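Local coordinates for mitogen-activated protein kinase, putative (Map kinase-like protein) (Leishmania major, PDB 3PG1) that probably binds ATP and uses it to phosphorylate serine or threonine residues of other proteins, as expected of a mitogen-activated protein kinase, at residues A[72-77]-A[337-342]; A[84-89]-A[151-156]; A[145-150]-A[173-178]; A[310-315]-A[327-332]. One frame throughout, in Å; residues are numbered along the deposited sequence.

Contact 1. Residues A[72-77]-A[337-342]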
loop_
_atom_site.group_PDB
_atom_site.type_symbol
_atom_site.label_atom_id
_atom_site.label_comp_id
_atom_site.label_asym_id
_atom_site.label_seq_id
_atom_site.Cartn_x
_atom_site.Cartn_y
_atom_site.Cartn_z
ATOM N N LEU A 72 -6.184 -10.971 17.286
ATOM C CA LEU A 72 -4.951 -11.110 16.501
ATOM C C LEU A 72 -5.127 -12.082 15.334
ATOM O O LEU A 72 -4.670 -11.775 14.230
ATOM C CB LEU A 72 -3.747 -11.499 17.385
ATOM C CG LEU A 72 -3.443 -10.562 18.569
ATOM C CD1 LEU A 72 -2.366 -11.142 19.468
ATOM C CD2 LEU A 72 -3.097 -9.148 18.102
ATOM N N CYS A 73 -5.838 -13.219 15.571
ATOM C CA CYS A 73 -6.150 -14.227 14.554
ATOM C C CYS A 73 -6.946 -13.578 13.417
ATOM O O CYS A 73 -6.571 -13.742 12.249
ATOM C CB CYS A 73 -6.905 -15.405 15.163
ATOM S SG CYS A 73 -7.113 -16.816 14.051
ATOM N N LYS A 74 -7.989 -12.781 13.772
ATOM C CA LYS A 74 -8.851 -12.044 12.841
ATOM C C LYS A 74 -8.053 -11.027 12.016
ATOM O O LYS A 74 -8.290 -10.905 10.812
ATOM C CB LYS A 74 -10.006 -11.350 13.593
ATOM C CG LYS A 74 -11.112 -10.804 12.688
ATOM C CD LYS A 74 -12.491 -10.884 13.339
ATOM C CE LYS A 74 -12.857 -9.697 14.208
ATOM N NZ LYS A 74 -13.245 -8.504 13.405
ATOM N N ARG A 75 -7.128 -10.297 12.664
ATOM C CA ARG A 75 -6.271 -9.310 12.012
ATOM C C ARG A 75 -5.426 -9.988 10.914
ATOM O O ARG A 75 -5.379 -9.494 9.788
ATOM C CB ARG A 75 -5.373 -8.613 13.051
ATOM C CG ARG A 75 -4.255 -7.759 12.445
ATOM C CD ARG A 75 -3.304 -7.238 13.507
ATOM N NE ARG A 75 -3.007 -5.819 13.314
ATOM C CZ ARG A 75 -3.772 -4.823 13.753
ATOM N NH1 ARG A 75 -4.897 -5.079 14.415
ATOM N NH2 ARG A 75 -3.425 -3.563 13.526
ATOM N N VAL A 76 -4.775 -11.121 11.249
ATOM C CA VAL A 76 -3.937 -11.875 10.303
ATOM C C VAL A 76 -4.783 -12.530 9.184
ATOM O O VAL A 76 -4.364 -12.516 8.025
ATOM C CB VAL A 76 -2.949 -12.863 11.005
ATOM C CG1 VAL A 76 -1.923 -13.398 10.011
ATOM C CG2 VAL A 76 -2.223 -12.177 12.155
ATOM N N LEU A 77 -5.988 -13.055 9.530
ATOM C CA LEU A 77 -6.900 -13.665 8.561
ATOM C C LEU A 77 -7.320 -12.630 7.508
ATOM O O LEU A 77 -7.333 -12.947 6.318
ATOM C CB LEU A 77 -8.141 -14.279 9.244
ATOM C CG LEU A 77 -9.120 -15.010 8.310
ATOM C CD1 LEU A 77 -8.440 -16.149 7.555
ATOM C CD2 LEU A 77 -10.348 -15.483 9.053
ATOM N N PHE A 337 -14.297 -7.386 -2.590
ATOM C CA PHE A 337 -13.787 -8.072 -1.406
ATOM C C PHE A 337 -14.823 -7.918 -0.269
ATOM O O PHE A 337 -15.384 -6.834 -0.069
ATOM C CB PHE A 337 -12.408 -7.516 -0.974
ATOM C CG PHE A 337 -11.866 -8.144 0.291
ATOM C CD1 PHE A 337 -11.321 -9.428 0.275
ATOM C CD2 PHE A 337 -11.927 -7.464 1.509
ATOM C CE1 PHE A 337 -10.835 -10.012 1.445
ATOM C CE2 PHE A 337 -11.426 -8.046 2.677
ATOM C CZ PHE A 337 -10.914 -9.328 2.644
ATOM N N HIS A 338 -15.108 -9.025 0.414
ATOM C CA HIS A 338 -16.024 -9.074 1.553
ATOM C C HIS A 338 -15.329 -9.807 2.684
ATOM O O HIS A 338 -14.776 -10.891 2.476
ATOM C CB HIS A 338 -17.345 -9.803 1.213
ATOM C CG HIS A 338 -18.186 -9.125 0.174
ATOM N ND1 HIS A 338 -18.346 -9.668 -1.096
ATOM C CD2 HIS A 338 -18.901 -7.976 0.250
ATOM C CE1 HIS A 338 -19.140 -8.829 -1.749
ATOM N NE2 HIS A 338 -19.492 -7.789 -0.984
ATOM N N PHE A 339 -15.305 -9.202 3.855
ATOM C CA PHE A 339 -14.795 -9.846 5.061
ATOM C C PHE A 339 -15.901 -9.743 6.118
ATOM O O PHE A 339 -16.386 -8.639 6.410
ATOM C CB PHE A 339 -13.462 -9.250 5.550
ATOM C CG PHE A 339 -12.818 -10.047 6.669
ATOM C CD1 PHE A 339 -11.893 -11.046 6.390
ATOM C CD2 PHE A 339 -13.156 -9.812 7.998
ATOM C CE1 PHE A 339 -11.309 -11.796 7.422
ATOM C CE2 PHE A 339 -12.576 -10.560 9.029
ATOM C CZ PHE A 339 -11.651 -11.545 8.735
ATOM N N ASP A 340 -16.350 -10.903 6.633
ATOM C CA ASP A 340 -17.398 -10.937 7.651
ATOM C C ASP A 340 -16.725 -10.704 9.016
ATOM O O ASP A 340 -16.044 -11.589 9.532
ATOM C CB ASP A 340 -18.184 -12.267 7.597
ATOM C CG ASP A 340 -19.524 -12.253 8.317
ATOM O OD1 ASP A 340 -19.589 -11.713 9.438
ATOM O OD2 ASP A 340 -20.502 -12.814 7.769
ATOM N N GLU A 341 -16.851 -9.473 9.542
ATOM C CA GLU A 341 -16.228 -9.054 10.794
ATOM C C GLU A 341 -16.957 -9.525 12.062
ATOM O O GLU A 341 -16.411 -9.395 13.159
ATOM C CB GLU A 341 -15.943 -7.545 10.794
ATOM C CG GLU A 341 -14.519 -7.228 10.367
ATOM C CD GLU A 341 -14.398 -6.274 9.198
ATOM O OE1 GLU A 341 -15.038 -5.198 9.239
ATOM O OE2 GLU A 341 -13.638 -6.588 8.253
ATOM N N SER A 342 -18.148 -10.146 11.895
ATOM C CA SER A 342 -18.931 -10.731 12.988
ATOM C C SER A 342 -18.252 -12.004 13.540
ATOM O O SER A 342 -18.610 -12.458 14.631
ATOM C CB SER A 342 -20.352 -11.044 12.528
ATOM O OG SER A 342 -20.410 -12.247 11.779
#
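Phe-339 sets the rim of its ring against two residues one turn apart on helix 70-85, Lys-74 and Leu-77. The phenyl group is anti to the backbone N (chi1 -171°), which swings it across to the helix. Its CE1 meets Leu-77 CG at 4.0 Å, almost in the ring plane, while on the same rim CE2 touches Lys-74 CG at 3.9 Å. A flat aromatic suits this place, its edge lying against carbon of both residues.

Lysine serves twice here. Its CG methylene packs on the phenyl rim, and then the chain bends at chi2, chi3 and chi4, carrying NZ to Glu-341 O in a weak hydrogen bond of 3.3 Å. The Glu-341 carboxylate is not gripped by this lysine: Lys-74 NZ and Glu-341 OE2 stay 5.5 Å apart, and OE2 instead makes a weak, long ion pair with Arg-78. Beyond the ring, Asp-340 OD1 accepts Ser-342 N through its anti lone pair at 3.3 Å, an Asx turn that bends the chain. Around the helix, Leu-77 also meets Phe-353 of helix 346-360. Such a C-terminal extension running back from the C-lobe along helix C of the N-lobe is typical of MAP kinases.

Contact 2. Residues A[84-89]-A[151-156]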
loop_
_atom_site.group_PDB
_atom_site.type_symbol
_atom_site.label_atom_id
_atom_site.label_comp_id
_atom_site.label_asym_id
_atom_site.label_seq_id
_atom_site.Cartn_x
_atom_site.Cartn_y
_atom_site.Cartn_z
ATOM N N ASN A 84 -4.779 -12.892 -0.888
ATOM C CA ASN A 84 -5.289 -14.000 -1.678
ATOM C C ASN A 84 -6.460 -13.662 -2.582
ATOM O O ASN A 84 -6.817 -14.466 -3.444
ATOM C CB ASN A 84 -5.618 -15.159 -0.732
ATOM C CG ASN A 84 -5.427 -16.519 -1.335
ATOM O OD1 ASN A 84 -4.609 -16.720 -2.235
ATOM N ND2 ASN A 84 -6.218 -17.473 -0.875
ATOM N N HIS A 85 -7.039 -12.457 -2.418
ATOM C CA HIS A 85 -8.173 -11.974 -3.209
ATOM C C HIS A 85 -7.788 -11.532 -4.636
ATOM O O HIS A 85 -8.587 -11.658 -5.563
ATOM C CB HIS A 85 -8.869 -10.828 -2.454
ATOM C CG HIS A 85 -10.153 -10.393 -3.088
ATOM N ND1 HIS A 85 -11.304 -11.155 -2.982
ATOM C CD2 HIS A 85 -10.420 -9.302 -3.842
ATOM C CE1 HIS A 85 -12.217 -10.520 -3.695
ATOM N NE2 HIS A 85 -11.735 -9.399 -4.228
ATOM N N PHE A 86 -6.592 -10.974 -4.805
ATOM C CA PHE A 86 -6.129 -10.451 -6.117
ATOM C C PHE A 86 -5.212 -11.432 -6.833
ATOM O O PHE A 86 -4.477 -12.151 -6.184
ATOM C CB PHE A 86 -5.393 -9.116 -5.918
ATOM C CG PHE A 86 -6.323 -8.088 -5.318
ATOM C CD1 PHE A 86 -7.217 -7.387 -6.122
ATOM C CD2 PHE A 86 -6.382 -7.897 -3.937
ATOM C CE1 PHE A 86 -8.126 -6.498 -5.562
ATOM C CE2 PHE A 86 -7.305 -7.008 -3.376
ATOM C CZ PHE A 86 -8.152 -6.298 -4.189
ATOM N N HIS A 87 -5.212 -11.395 -8.173
ATOM C CA HIS A 87 -4.351 -12.194 -9.043
ATOM C C HIS A 87 -4.068 -11.285 -10.195
ATOM O O HIS A 87 -4.641 -11.437 -11.279
ATOM C CB HIS A 87 -5.070 -13.478 -9.505
ATOM C CG HIS A 87 -5.514 -14.322 -8.354
ATOM N ND1 HIS A 87 -6.798 -14.209 -7.832
ATOM C CD2 HIS A 87 -4.804 -15.185 -7.589
ATOM C CE1 HIS A 87 -6.836 -15.035 -6.799
ATOM N NE2 HIS A 87 -5.666 -15.654 -6.623
ATOM N N HIS A 88 -3.267 -10.252 -9.925
ATOM C CA HIS A 88 -3.001 -9.230 -10.923
ATOM C C HIS A 88 -1.519 -8.855 -10.907
ATOM O O HIS A 88 -0.953 -8.762 -9.821
ATOM C CB HIS A 88 -3.895 -7.991 -10.642
ATOM C CG HIS A 88 -3.864 -6.968 -11.731
ATOM N ND1 HIS A 88 -2.832 -6.044 -11.823
ATOM C CD2 HIS A 88 -4.752 -6.732 -12.712
ATOM C CE1 HIS A 88 -3.108 -5.291 -12.871
ATOM N NE2 HIS A 88 -4.248 -5.669 -13.449
ATOM N N PRO A 89 -0.892 -8.604 -12.082
ATOM C CA PRO A 89 0.549 -8.272 -12.091
ATOM C C PRO A 89 0.989 -7.072 -11.250
ATOM O O PRO A 89 2.146 -6.996 -10.890
ATOM C CB PRO A 89 0.873 -8.035 -13.587
ATOM C CG PRO A 89 -0.248 -8.614 -14.354
ATOM C CD PRO A 89 -1.454 -8.616 -13.454
ATOM N N HIS A 151 -9.367 -0.624 -6.130
ATOM C CA HIS A 151 -10.613 0.175 -6.050
ATOM C C HIS A 151 -11.796 -0.538 -6.671
ATOM O O HIS A 151 -12.902 -0.471 -6.102
ATOM C CB HIS A 151 -10.411 1.554 -6.680
ATOM C CG HIS A 151 -9.416 2.421 -5.951
ATOM N ND1 HIS A 151 -8.990 3.627 -6.487
ATOM C CD2 HIS A 151 -8.767 2.202 -4.773
ATOM C CE1 HIS A 151 -8.095 4.102 -5.624
ATOM N NE2 HIS A 151 -7.894 3.246 -4.606
ATOM N N GLU A 152 -11.555 -1.295 -7.768
ATOM C CA GLU A 152 -12.634 -2.057 -8.428
ATOM C C GLU A 152 -13.151 -3.179 -7.503
ATOM O O GLU A 152 -14.321 -3.553 -7.597
ATOM C CB GLU A 152 -12.209 -2.579 -9.825
ATOM C CG GLU A 152 -12.041 -1.464 -10.862
ATOM C CD GLU A 152 -13.330 -0.726 -11.160
ATOM O OE1 GLU A 152 -14.253 -1.394 -11.659
ATOM O OE2 GLU A 152 -13.494 0.437 -10.731
ATOM N N ALA A 153 -12.310 -3.662 -6.577
ATOM C CA ALA A 153 -12.731 -4.663 -5.587
ATOM C C ALA A 153 -13.223 -4.015 -4.248
ATOM O O ALA A 153 -13.471 -4.747 -3.292
ATOM C CB ALA A 153 -11.581 -5.617 -5.296
ATOM N N GLY A 154 -13.387 -2.689 -4.203
ATOM C CA GLY A 154 -13.817 -1.967 -2.998
ATOM C C GLY A 154 -12.730 -1.815 -1.940
ATOM O O GLY A 154 -13.020 -1.552 -0.773
ATOM N N VAL A 155 -11.464 -1.992 -2.325
ATOM C CA VAL A 155 -10.368 -1.908 -1.372
ATOM C C VAL A 155 -9.662 -0.585 -1.514
ATOM O O VAL A 155 -9.306 -0.174 -2.623
ATOM C CB VAL A 155 -9.436 -3.153 -1.545
ATOM C CG1 VAL A 155 -8.159 -3.057 -0.677
ATOM C CG2 VAL A 155 -10.213 -4.420 -1.221
ATOM N N VAL A 156 -9.441 0.074 -0.395
ATOM C CA VAL A 156 -8.733 1.349 -0.389
ATOM C C VAL A 156 -7.362 1.087 0.219
ATOM O O VAL A 156 -7.282 0.449 1.287
ATOM C CB VAL A 156 -9.539 2.409 0.418
ATOM C CG1 VAL A 156 -8.777 3.745 0.471
ATOM C CG2 VAL A 156 -10.936 2.608 -0.222
#
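The loop between helix C and strand 96-100 of the kinase N-lobe, here 84-89, docks on the end of the C-lobe helix 133-152 through His-85 and Phe-86, which close on Ala-153 and Val-155. Phe-86 does most of the touching. With its ring anti to the carbonyl carbon (chi1 -61°), it reaches across so that CE1 lies 3.6 Å from Ala-153 CB, an oblique approach, while CZ meets Val-155 CG2 at 4.1 Å near the ring plane. His-85 CD2 lies over one face of the same phenyl ring, 3.8 Å above its plane, and the imidazole edge in turn touches Ala-153, NE2 to CB 3.9 Å.

Histidine suits the place because its ring edge, CD2 and NE2, can lie by the methyl group while NE2 also bonds to Glu-335 O, outside both segments. Alanine fits because its single methyl is small enough for both rings to reach it. Gly-154, with positive phi (75°), is the C-prime residue of a Schellman motif, in which Gly-154 N bonds to His-151 O at 3.0 Å and Val-155 N to Leu-150 O. This ending turns the chain so that Ala-153 and Val-155 both face the loop. The arrangement is the interlobe junction of protein kinases, where the loop after helix C rests on the C-lobe just ahead of the catalytic loop.

Contact 3. Residues A[145-150]-A[173-178]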
loop_
_atom_site.group_PDB
_atom_site.type_symbol
_atom_site.label_atom_id
_atom_site.label_comp_id
_atom_site.label_asym_id
_atom_site.label_seq_id
_atom_site.Cartn_x
_atom_site.Cartn_y
_atom_site.Cartn_z
ATOM N N LEU A 145 -2.864 1.545 -12.335
ATOM C CA LEU A 145 -3.561 0.274 -12.647
ATOM C C LEU A 145 -3.666 -0.576 -11.367
ATOM O O LEU A 145 -4.709 -1.145 -11.117
ATOM C CB LEU A 145 -2.836 -0.523 -13.748
ATOM C CG LEU A 145 -3.076 -0.047 -15.181
ATOM C CD1 LEU A 145 -2.226 -0.859 -16.166
ATOM C CD2 LEU A 145 -4.595 -0.124 -15.581
ATOM N N GLY A 146 -2.616 -0.610 -10.540
ATOM C CA GLY A 146 -2.708 -1.365 -9.292
ATOM C C GLY A 146 -3.779 -0.749 -8.391
ATOM O O GLY A 146 -4.594 -1.472 -7.837
ATOM N N LEU A 147 -3.832 0.596 -8.285
ATOM C CA LEU A 147 -4.901 1.254 -7.496
ATOM C C LEU A 147 -6.276 0.986 -8.095
ATOM O O LEU A 147 -7.202 0.646 -7.364
ATOM C CB LEU A 147 -4.655 2.746 -7.435
ATOM C CG LEU A 147 -3.467 3.241 -6.607
ATOM C CD1 LEU A 147 -3.384 4.779 -6.701
ATOM C CD2 LEU A 147 -3.577 2.769 -5.158
ATOM N N HIS A 148 -6.399 1.057 -9.444
ATOM C CA HIS A 148 -7.672 0.801 -10.125
ATOM C C HIS A 148 -8.179 -0.610 -9.736
ATOM O O HIS A 148 -9.344 -0.765 -9.446
ATOM C CB HIS A 148 -7.499 0.876 -11.671
ATOM C CG HIS A 148 -8.823 0.753 -12.402
ATOM N ND1 HIS A 148 -9.764 1.780 -12.370
ATOM C CD2 HIS A 148 -9.284 -0.242 -13.209
ATOM C CE1 HIS A 148 -10.809 1.330 -13.069
ATOM N NE2 HIS A 148 -10.534 0.151 -13.640
ATOM N N VAL A 149 -7.296 -1.618 -9.756
ATOM C CA VAL A 149 -7.631 -3.009 -9.440
ATOM C C VAL A 149 -8.113 -3.095 -7.969
ATOM O O VAL A 149 -9.155 -3.703 -7.695
ATOM C CB VAL A 149 -6.452 -3.993 -9.776
ATOM C CG1 VAL A 149 -6.784 -5.434 -9.329
ATOM C CG2 VAL A 149 -6.159 -3.962 -11.278
ATOM N N LEU A 150 -7.385 -2.475 -7.050
ATOM C CA LEU A 150 -7.820 -2.483 -5.658
ATOM C C LEU A 150 -9.211 -1.812 -5.538
ATOM O O LEU A 150 -10.143 -2.421 -5.027
ATOM C CB LEU A 150 -6.809 -1.704 -4.781
ATOM C CG LEU A 150 -5.404 -2.304 -4.605
ATOM C CD1 LEU A 150 -4.526 -1.332 -3.781
ATOM C CD2 LEU A 150 -5.445 -3.706 -3.964
ATOM N N ILE A 173 6.256 -3.102 -11.831
ATOM C CA ILE A 173 5.735 -2.371 -10.664
ATOM C C ILE A 173 4.686 -3.212 -9.947
ATOM O O ILE A 173 3.767 -3.710 -10.581
ATOM C CB ILE A 173 5.189 -0.952 -11.044
ATOM C CG1 ILE A 173 6.331 0.055 -11.369
ATOM C CG2 ILE A 173 4.184 -0.383 -10.008
ATOM C CD1 ILE A 173 7.044 0.776 -10.175
ATOM N N THR A 174 4.817 -3.343 -8.641
ATOM C CA THR A 174 3.873 -4.072 -7.809
ATOM C C THR A 174 3.583 -3.200 -6.554
ATOM O O THR A 174 4.498 -2.639 -5.952
ATOM C CB THR A 174 4.486 -5.439 -7.453
ATOM O OG1 THR A 174 4.939 -6.041 -8.659
ATOM C CG2 THR A 174 3.504 -6.366 -6.862
ATOM N N ILE A 175 2.320 -3.097 -6.192
ATOM C CA ILE A 175 1.901 -2.385 -4.983
ATOM C C ILE A 175 1.753 -3.405 -3.850
ATOM O O ILE A 175 1.100 -4.427 -4.031
ATOM C CB ILE A 175 0.575 -1.626 -5.240
ATOM C CG1 ILE A 175 0.787 -0.529 -6.321
ATOM C CG2 ILE A 175 0.033 -1.006 -3.909
ATOM C CD1 ILE A 175 -0.597 0.285 -6.604
ATOM N N CYS A 176 2.278 -3.081 -2.673
ATOM C CA CYS A 176 2.126 -3.934 -1.500
ATOM C C CYS A 176 1.578 -3.127 -0.325
ATOM O O CYS A 176 1.305 -1.918 -0.441
ATOM C CB CYS A 176 3.439 -4.639 -1.148
ATOM S SG CYS A 176 4.682 -3.563 -0.384
ATOM N N ASP A 177 1.368 -3.822 0.805
ATOM C CA ASP A 177 0.905 -3.237 2.057
ATOM C C ASP A 177 -0.488 -2.583 1.967
ATOM O O ASP A 177 -0.810 -1.750 2.797
ATOM C CB ASP A 177 1.947 -2.248 2.600
ATOM C CG ASP A 177 3.180 -2.914 3.158
ATOM O OD1 ASP A 177 3.184 -4.154 3.261
ATOM O OD2 ASP A 177 4.133 -2.187 3.518
ATOM N N PHE A 178 -1.299 -2.972 0.974
ATOM C CA PHE A 178 -2.664 -2.487 0.798
ATOM C C PHE A 178 -3.549 -3.252 1.803
ATOM O O PHE A 178 -4.664 -2.829 2.066
ATOM C CB PHE A 178 -3.152 -2.798 -0.639
ATOM C CG PHE A 178 -3.057 -4.245 -1.039
ATOM C CD1 PHE A 178 -4.121 -5.119 -0.818
ATOM C CD2 PHE A 178 -1.911 -4.741 -1.655
ATOM C CE1 PHE A 178 -4.025 -6.475 -1.160
ATOM C CE2 PHE A 178 -1.800 -6.102 -1.972
ATOM C CZ PHE A 178 -2.864 -6.964 -1.731
#
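Leu-145 O accepts Val-149 N at 3.0 Å, and alongside it Gly-146 O accepts Leu-150 N at 3.1 Å; these bonds hold the turn of helix 133-152 that meets 173-178. No hydrogen bond crosses the contact itself, which is made by apolar side chains, one of them also meeting helix backbone.

That one is Ile-175, which pushes its CD1 against the helix, 3.7 Å from Leu-147 N and 3.8 Å from Gly-146 C. Glycine suits this position, because a CB here would collide with that methyl group; its absence brings the strand to 6.4 Å from the helix, Gly-146 CA to Ile-175 CA. Extended away from its own carbonyl carbon (chi1 -64°), the unbranched CG1-CD1 arm of the isoleucine reaches the helix backbone, and CD1 also touches Leu-147 CG at 4.1 Å, the two side chains crossing at about a right angle.

Further on, Leu-150 lays CD2 over one face of Phe-178, 4.0 Å from the ring centroid and 26° off the normal, a CH-pi contact displaced toward CD1. Its other methyl, CD1, meets Phe-178 CB at 3.7 Å. The phenyl group stands between its backbone N and carbonyl carbon (chi1 55°), which presents that face to the leucine.

Phe-178 belongs to the Asp-Phe-Asn version of the kinase Asp-Phe-Gly motif, and His-157 of the His-Arg-Asp motif bonds to Cys-176 O nearby. Buried and made by apolar side chains, the interface implies that helix 133-152 holds the start of the activation segment by shape and dispersion, with no directional polar bond between these two segments.

Contact 4. Residues A[310-315]-A[327-332]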
loop_
_atom_site.group_PDB
_atom_site.type_symbol
_atom_site.label_atom_id
_atom_site.label_comp_id
_atom_site.label_asym_id
_atom_site.label_seq_id
_atom_site.Cartn_x
_atom_site.Cartn_y
_atom_site.Cartn_z
ATOM N N SER A 310 -10.721 10.558 -10.802
ATOM C CA SER A 310 -10.857 9.143 -10.473
ATOM C C SER A 310 -9.731 8.332 -11.139
ATOM O O SER A 310 -9.065 8.847 -12.041
ATOM C CB SER A 310 -12.221 8.630 -10.934
ATOM O OG SER A 310 -12.288 8.698 -12.355
ATOM N N THR A 311 -9.489 7.073 -10.701
ATOM C CA THR A 311 -8.432 6.263 -11.367
ATOM C C THR A 311 -8.719 6.067 -12.828
ATOM O O THR A 311 -7.788 6.134 -13.646
ATOM C CB THR A 311 -8.251 4.846 -10.786
ATOM O OG1 THR A 311 -9.515 4.207 -10.831
ATOM C CG2 THR A 311 -7.707 4.841 -9.427
ATOM N N GLU A 312 -9.995 5.792 -13.177
ATOM C CA GLU A 312 -10.276 5.579 -14.588
ATOM C C GLU A 312 -10.006 6.840 -15.413
ATOM O O GLU A 312 -9.375 6.754 -16.458
ATOM C CB GLU A 312 -11.699 5.016 -14.838
ATOM C CG GLU A 312 -12.014 4.973 -16.320
ATOM C CD GLU A 312 -13.348 4.423 -16.798
ATOM O OE1 GLU A 312 -14.327 4.398 -16.023
ATOM O OE2 GLU A 312 -13.441 4.181 -18.019
ATOM N N GLN A 313 -10.462 7.994 -14.951
ATOM C CA GLN A 313 -10.233 9.228 -15.720
ATOM C C GLN A 313 -8.719 9.610 -15.790
ATOM O O GLN A 313 -8.273 10.171 -16.798
ATOM C CB GLN A 313 -11.081 10.388 -15.158
ATOM C CG GLN A 313 -12.608 10.243 -15.420
ATOM C CD GLN A 313 -12.979 10.799 -16.789
ATOM O OE1 GLN A 313 -12.296 11.675 -17.332
ATOM N NE2 GLN A 313 -14.041 10.284 -17.418
ATOM N N ALA A 314 -7.947 9.276 -14.743
ATOM C CA ALA A 314 -6.483 9.551 -14.719
ATOM C C ALA A 314 -5.845 8.620 -15.761
ATOM O O ALA A 314 -5.040 9.060 -16.553
ATOM C CB ALA A 314 -5.924 9.215 -13.349
ATOM N N LEU A 315 -6.214 7.331 -15.752
ATOM C CA LEU A 315 -5.715 6.344 -16.745
ATOM C C LEU A 315 -6.060 6.750 -18.184
ATOM O O LEU A 315 -5.225 6.569 -19.078
ATOM C CB LEU A 315 -6.199 4.930 -16.436
ATOM C CG LEU A 315 -5.472 4.282 -15.189
ATOM C CD1 LEU A 315 -6.280 3.136 -14.620
ATOM C CD2 LEU A 315 -4.048 3.797 -15.556
ATOM N N LEU A 327 -8.402 -2.303 -22.329
ATOM C CA LEU A 327 -8.395 -3.647 -21.754
ATOM C C LEU A 327 -7.736 -3.665 -20.376
ATOM O O LEU A 327 -8.063 -4.512 -19.556
ATOM C CB LEU A 327 -7.682 -4.631 -22.697
ATOM C CG LEU A 327 -8.582 -5.398 -23.640
ATOM C CD1 LEU A 327 -7.825 -5.825 -24.838
ATOM C CD2 LEU A 327 -9.189 -6.634 -22.963
ATOM N N ASP A 328 -6.777 -2.730 -20.124
ATOM C CA ASP A 328 -6.114 -2.642 -18.804
ATOM C C ASP A 328 -7.111 -2.281 -17.693
ATOM O O ASP A 328 -6.888 -2.619 -16.526
ATOM C CB ASP A 328 -4.952 -1.641 -18.851
ATOM C CG ASP A 328 -3.786 -2.151 -19.691
ATOM O OD1 ASP A 328 -3.485 -3.389 -19.624
ATOM O OD2 ASP A 328 -3.185 -1.340 -20.424
ATOM N N LEU A 329 -8.226 -1.652 -18.059
ATOM C CA LEU A 329 -9.261 -1.299 -17.069
ATOM C C LEU A 329 -10.097 -2.493 -16.579
ATOM O O LEU A 329 -10.743 -2.395 -15.532
ATOM C CB LEU A 329 -10.201 -0.174 -17.603
ATOM C CG LEU A 329 -9.522 1.150 -18.035
ATOM C CD1 LEU A 329 -10.523 2.060 -18.733
ATOM C CD2 LEU A 329 -8.891 1.896 -16.815
ATOM N N THR A 330 -10.124 -3.597 -17.343
ATOM C CA THR A 330 -11.002 -4.737 -17.017
ATOM C C THR A 330 -10.285 -6.078 -16.884
ATOM O O THR A 330 -10.848 -6.999 -16.296
ATOM C CB THR A 330 -12.102 -4.873 -18.078
ATOM O OG1 THR A 330 -11.461 -5.001 -19.328
ATOM C CG2 THR A 330 -13.093 -3.674 -18.090
ATOM N N GLU A 331 -9.076 -6.200 -17.402
ATOM C CA GLU A 331 -8.373 -7.508 -17.325
ATOM C C GLU A 331 -7.791 -7.789 -15.968
ATOM O O GLU A 331 -7.176 -6.904 -15.379
ATOM C CB GLU A 331 -7.269 -7.625 -18.395
ATOM C CG GLU A 331 -7.772 -8.012 -19.763
ATOM C CD GLU A 331 -8.467 -9.360 -19.812
ATOM O OE1 GLU A 331 -9.690 -9.367 -20.052
ATOM O OE2 GLU A 331 -7.816 -10.397 -19.555
ATOM N N GLY A 332 -7.985 -9.018 -15.491
ATOM C CA GLY A 332 -7.459 -9.475 -14.202
ATOM C C GLY A 332 -8.080 -8.830 -12.981
ATOM O O GLY A 332 -7.465 -8.768 -11.907
#
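Leu-329 meets Glu-312 and Leu-315 of helix 311-315, a short helix near the end of the kinase C-lobe, where the C-terminal extension of a MAP kinase folds back over it. At Leu-327 the backbone O accepts two amides, Thr-330 N at 3.2 Å and Glu-331 N at 2.9 Å, so that 327-331 curl into a compact turn. Asp-328 comes next and points its carboxylate at helix 133-152, where OD2 bonds to Tyr-141 OH.

Leu-329 then reaches the helix with both methyl groups. Its CG lies anti to the carbonyl carbon (chi1 -57°). The side chains of Leu-329 and Leu-315 slide past each other in opposite directions, Leu-329 CD2 lying 3.6 Å from Leu-315 CD1. The Glu-312 chain is crossed at about a right angle: Leu-329 CD1 lies 3.7 Å from Glu-312 OE2, with Glu-312 CG behind it at 4.1 Å. A branched apolar residue suits the place, having one arm for each partner. Glu-312 is stretched out from its backbone, and its OE2 forms a salt bridge with Arg-316; the charge is therefore met although a methyl group sits close by.

Thr-330 follows, its OG1 making a weak bond back to Leu-327 O. At Gly-332 the chain takes a positive phi (68°), a conformation that a residue without a side chain adopts readily, and leaves the turn. The helix opposite is capped at its start by Ser-310, whose small hydroxyl can fold back on the first turn: OG accepts Gln-313 N at 3.3 Å, with an N-H...O angle of 163°.

Contact 3 lies deepest, its centre about 7 Å from the centre of the chain, and is made by apolar side chains; contact 2, its centre at about 12 Å, is also buried but adds an imidazole whose NE2 has a polar partner. Contacts 1 and 4 both centre about 18 Å out, yet 4 is buried and 1 only partly so; charged atoms take part in each, a lysine NZ in contact 1 and a carboxylate oxygen in contact 4. Helix 70-85 serves contacts 1 and 2, helix 133-152 contacts 2 and 3. Residues 327-332 and 337-342 belong to one C-terminal extension. Polar bonds join neighbours: Phe-337 N with Ala-153 O, His-148 ND1 with Thr-311 OG1.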